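Local coordinates for SusD superfamily protein (PDB 3NQP), which probably binds glycans at the outer membrane surface for uptake, as a SusD-family protein, at residues 53-58 / 318-323. Residues are numbered along the deposited sequence; the frame is centred on the assembly and turned at random.
Sequences RFITGA and EYNKAV. With EDO (1,2-ethanediol), chain E.
Phe54 and Tyr319 show how two chain segments far apart in sequence can be locked together by a single beta bridge. They form an antiparallel, non-hydrogen-bonded pair, flanked by two backbone bonds, both nearly straight: Asn320 N donates to Arg53 O (2.8 Å) and Ile55 N to Glu318 O (3.0 Å). Water carries the pairing further. One molecule links Ile55 O to Glu318 N; another joins Phe54 O to Asn320 ND2, tying a side chain to the opposing backbone.

Aromatic packing covers one side of the bridge. The two rings run side by side, inclined by 32° with centroids 4.4 Å apart, and Phe54 CZ lies 3.4 Å from Tyr319 CE1. As partners in the bridge they leave on the same face, and with CG anti to the carbonyl carbon in both (chi1 -82° and -69°), the rings stay alongside. The extended Arg53 chain travels alongside Tyr319, Arg53 NE 3.8 Å from Tyr319 CE1, while the Val323 side chain crosses it at about a right angle, CG2 3.6 Å from Arg53 CB. Beyond the pair, Arg53 NH1 bonds to Asp443 O and Tyr319 OH to Glu48.

Apolar contact continues at Ile55, whose two branches divide the work: CG1 meets Glu318 CB, and CG2 rests 3.6 Å from Asn320 CA. The Glu318 carboxylate turns to Ser60.

Asn320 also serves as N-cap, its OD1 receiving Ala322 N (3.0 Å) on an in-plane lone pair. The whole is thus a solitary antiparallel bridge running straight into a capped helix start, joining the loop after helix 39-48 to the residues leading into helix 321-325 within the largely helical SusD fold.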
ATOM      1  N   ARG A  53      -6.449  -2.265 -12.781  1.00 10.57           N
ATOM      2  CA  ARG A  53      -6.045  -3.620 -13.162  1.00 11.34           C
ATOM      3  C   ARG A  53      -6.810  -4.764 -12.536  1.00 13.91           C
ATOM      4  O   ARG A  53      -6.370  -5.942 -12.620  1.00 10.78           O
ATOM      5  CB  ARG A  53      -4.544  -3.814 -12.956  1.00 15.98           C
ATOM      6  CG  ARG A  53      -4.026  -3.449 -11.623  1.00 12.68           C
ATOM      7  CD  ARG A  53      -2.466  -3.659 -11.615  1.00 13.20           C
ATOM      8  NE  ARG A  53      -2.001  -3.493 -10.263  1.00  8.99           N
ATOM      9  CZ  ARG A  53      -0.762  -3.679  -9.822  1.00 16.47           C
ATOM     10  NH1 ARG A  53       0.208  -4.059 -10.643  1.00 13.10           N
ATOM     11  NH2 ARG A  53      -0.496  -3.457  -8.522  1.00 14.96           N
ATOM     12  N   PHE A  54      -7.982  -4.460 -11.975  1.00 12.38           N
ATOM     13  CA  PHE A  54      -8.862  -5.468 -11.420  1.00 12.74           C
ATOM     14  C   PHE A  54      -9.992  -5.766 -12.421  1.00 14.66           C
ATOM     15  O   PHE A  54     -10.345  -4.924 -13.215  1.00 12.69           O
ATOM     16  CB  PHE A  54      -9.426  -4.976 -10.098  1.00 11.19           C
ATOM     17  CG  PHE A  54      -8.488  -5.170  -8.940  1.00 13.55           C
ATOM     18  CD1 PHE A  54      -8.423  -6.364  -8.278  1.00 16.01           C
ATOM     19  CD2 PHE A  54      -7.627  -4.194  -8.577  1.00 14.83           C
ATOM     20  CE1 PHE A  54      -7.544  -6.563  -7.238  1.00 18.85           C
ATOM     21  CE2 PHE A  54      -6.742  -4.378  -7.539  1.00 18.20           C
ATOM     22  CZ  PHE A  54      -6.692  -5.572  -6.877  1.00 17.94           C
ATOM     23  N   ILE A  55     -10.482  -6.996 -12.447  1.00 14.77           N
ATOM     24  CA  ILE A  55     -11.644  -7.285 -13.259  1.00 15.99           C
ATOM     25  C   ILE A  55     -12.913  -6.972 -12.436  1.00 14.97           C
ATOM     26  O   ILE A  55     -12.858  -6.855 -11.199  1.00 13.35           O
ATOM     27  CB  ILE A  55     -11.639  -8.728 -13.761  1.00 14.54           C
ATOM     28  CG1 ILE A  55     -11.804  -9.713 -12.615  1.00 20.18           C
ATOM     29  CG2 ILE A  55     -10.355  -9.063 -14.548  1.00 19.94           C
ATOM     30  CD1 ILE A  55     -13.089 -10.450 -12.671  1.00 25.79           C
ATOM     31  N   THR A  56     -14.046  -6.882 -13.130  1.00 14.40           N
ATOM     32  CA  THR A  56     -15.352  -6.802 -12.478  1.00 16.53           C
ATOM     33  C   THR A  56     -16.277  -7.843 -13.100  1.00 15.67           C
ATOM     34  O   THR A  56     -15.901  -8.515 -14.056  1.00 14.99           O
ATOM     35  CB  THR A  56     -15.990  -5.379 -12.604  1.00 18.06           C
ATOM     36  OG1 THR A  56     -16.168  -5.075 -13.978  1.00 18.16           O
ATOM     37  CG2 THR A  56     -15.087  -4.349 -11.989  1.00 17.31           C
ATOM     38  N   GLY A  57     -17.458  -7.988 -12.517  1.00 18.03           N
ATOM     39  CA  GLY A  57     -18.392  -9.054 -12.880  1.00 17.69           C
ATOM     40  C   GLY A  57     -18.001 -10.330 -12.168  1.00 17.28           C
ATOM     41  O   GLY A  57     -17.572 -10.319 -11.017  1.00 22.76           O
ATOM     42  N   ALA A  58     -18.048 -11.433 -12.883  1.00 14.65           N
ATOM     43  CA  ALA A  58     -17.747 -12.726 -12.280  1.00 17.03           C
ATOM     44  C   ALA A  58     -16.239 -12.979 -12.389  1.00 14.49           C
ATOM     45  O   ALA A  58     -15.599 -12.773 -13.427  1.00 11.79           O
ATOM     46  CB  ALA A  58     -18.541 -13.831 -12.948  1.00 19.03           C
ATOM     47  N   GLU A 318      -9.720 -10.137  -8.208  1.00  8.79           N
ATOM     48  CA  GLU A 318      -8.895 -10.769  -9.234  1.00 10.85           C
ATOM     49  C   GLU A 318      -8.265  -9.762 -10.184  1.00 11.97           C
ATOM     50  O   GLU A 318      -8.953  -8.966 -10.811  1.00  9.56           O
ATOM     51  CB  GLU A 318      -9.698 -11.732 -10.111  1.00 11.15           C
ATOM     52  CG  GLU A 318      -8.800 -12.628 -11.095  1.00  8.16           C
ATOM     53  CD  GLU A 318      -9.654 -13.609 -11.904  1.00 10.89           C
ATOM     54  OE1 GLU A 318     -10.881 -13.631 -11.694  1.00 12.33           O
ATOM     55  OE2 GLU A 318      -9.079 -14.397 -12.699  1.00 12.88           O
ATOM     56  N   TYR A 319      -6.963  -9.892 -10.377  1.00 11.44           N
ATOM     57  CA  TYR A 319      -6.279  -9.061 -11.352  1.00 12.44           C
ATOM     58  C   TYR A 319      -6.586  -9.493 -12.758  1.00 11.54           C
ATOM     59  O   TYR A 319      -6.682 -10.691 -13.060  1.00 10.96           O
ATOM     60  CB  TYR A 319      -4.782  -9.093 -11.133  1.00 10.83           C
ATOM     61  CG  TYR A 319      -4.377  -8.406  -9.859  1.00 11.55           C
ATOM     62  CD1 TYR A 319      -4.209  -7.037  -9.823  1.00 10.58           C
ATOM     63  CD2 TYR A 319      -4.179  -9.122  -8.695  1.00  9.15           C
ATOM     64  CE1 TYR A 319      -3.864  -6.380  -8.630  1.00  7.05           C
ATOM     65  CE2 TYR A 319      -3.786  -8.468  -7.484  1.00  8.67           C
ATOM     66  CZ  TYR A 319      -3.661  -7.090  -7.489  1.00 14.21           C
ATOM     67  OH  TYR A 319      -3.314  -6.408  -6.346  1.00 12.54           O
ATOM     68  N   ASN A 320      -6.700  -8.508 -13.644  1.00 11.72           N
ATOM     69  CA  ASN A 320      -6.813  -8.776 -15.081  1.00 12.23           C
ATOM     70  C   ASN A 320      -5.602  -9.632 -15.412  1.00 12.03           C
ATOM     71  O   ASN A 320      -4.508  -9.392 -14.894  1.00 10.48           O
ATOM     72  CB  ASN A 320      -6.724  -7.451 -15.814  1.00 14.20           C
ATOM     73  CG  ASN A 320      -6.947  -7.567 -17.276  1.00 18.41           C
ATOM     74  OD1 ASN A 320      -6.121  -8.139 -18.001  1.00 14.32           O
ATOM     75  ND2 ASN A 320      -8.069  -7.003 -17.752  1.00 15.32           N
ATOM     76  N   LYS A 321      -5.779 -10.614 -16.274  1.00 10.59           N
ATOM     77  CA  LYS A 321      -4.707 -11.575 -16.541  1.00 13.42           C
ATOM     78  C   LYS A 321      -3.466 -10.968 -17.236  1.00 13.55           C
ATOM     79  O   LYS A 321      -2.378 -11.553 -17.213  1.00 14.58           O
ATOM     80  CB  LYS A 321      -5.269 -12.721 -17.381  1.00 13.91           C
ATOM     81  CG  LYS A 321      -5.651 -12.348 -18.809  1.00 12.81           C
ATOM     82  CD  LYS A 321      -6.142 -13.593 -19.610  1.00 20.06           C
ATOM     83  CE  LYS A 321      -7.630 -13.920 -19.216  1.00 20.73           C
ATOM     84  NZ  LYS A 321      -8.186 -15.081 -19.961  1.00 20.16           N
ATOM     85  N   ALA A 322      -3.638  -9.815 -17.859  1.00 12.42           N
ATOM     86  CA  ALA A 322      -2.505  -9.027 -18.371  1.00 11.94           C
ATOM     87  C   ALA A 322      -1.503  -8.633 -17.294  1.00  9.99           C
ATOM     88  O   ALA A 322      -0.329  -8.390 -17.603  1.00 10.43           O
ATOM     89  CB  ALA A 322      -2.999  -7.767 -19.121  1.00 14.59           C
ATOM     90  N   VAL A 323      -1.919  -8.575 -16.032  1.00 11.30           N
ATOM     91  CA  VAL A 323      -0.983  -8.248 -14.960  1.00 10.50           C
ATOM     92  C   VAL A 323       0.035  -9.395 -14.860  1.00 13.37           C
ATOM     93  O   VAL A 323       1.243  -9.171 -14.882  1.00 13.13           O
ATOM     94  CB  VAL A 323      -1.718  -8.018 -13.626  1.00  9.55           C
ATOM     95  CG1 VAL A 323      -0.773  -7.894 -12.468  1.00  6.06           C
ATOM     96  CG2 VAL A 323      -2.618  -6.726 -13.712  1.00  6.07           C
TER
HETATM   97  C1  EDO E1005     -11.177 -16.499 -21.027  1.00 21.95           C
HETATM   98  O1  EDO E1005      -9.810 -16.851 -21.236  1.00 29.31           O
HETATM   99  C2  EDO E1005     -11.565 -16.452 -19.543  1.00 19.42           C
HETATM  100  O2  EDO E1005     -11.004 -15.322 -18.853  1.00 15.12           O
HETATM  101  O   HOH W   1      -9.575  -5.279 -15.917  1.00 20.81           O
HETATM  102  O   HOH W   2     -11.606  -7.988  -8.875  1.00  8.40           O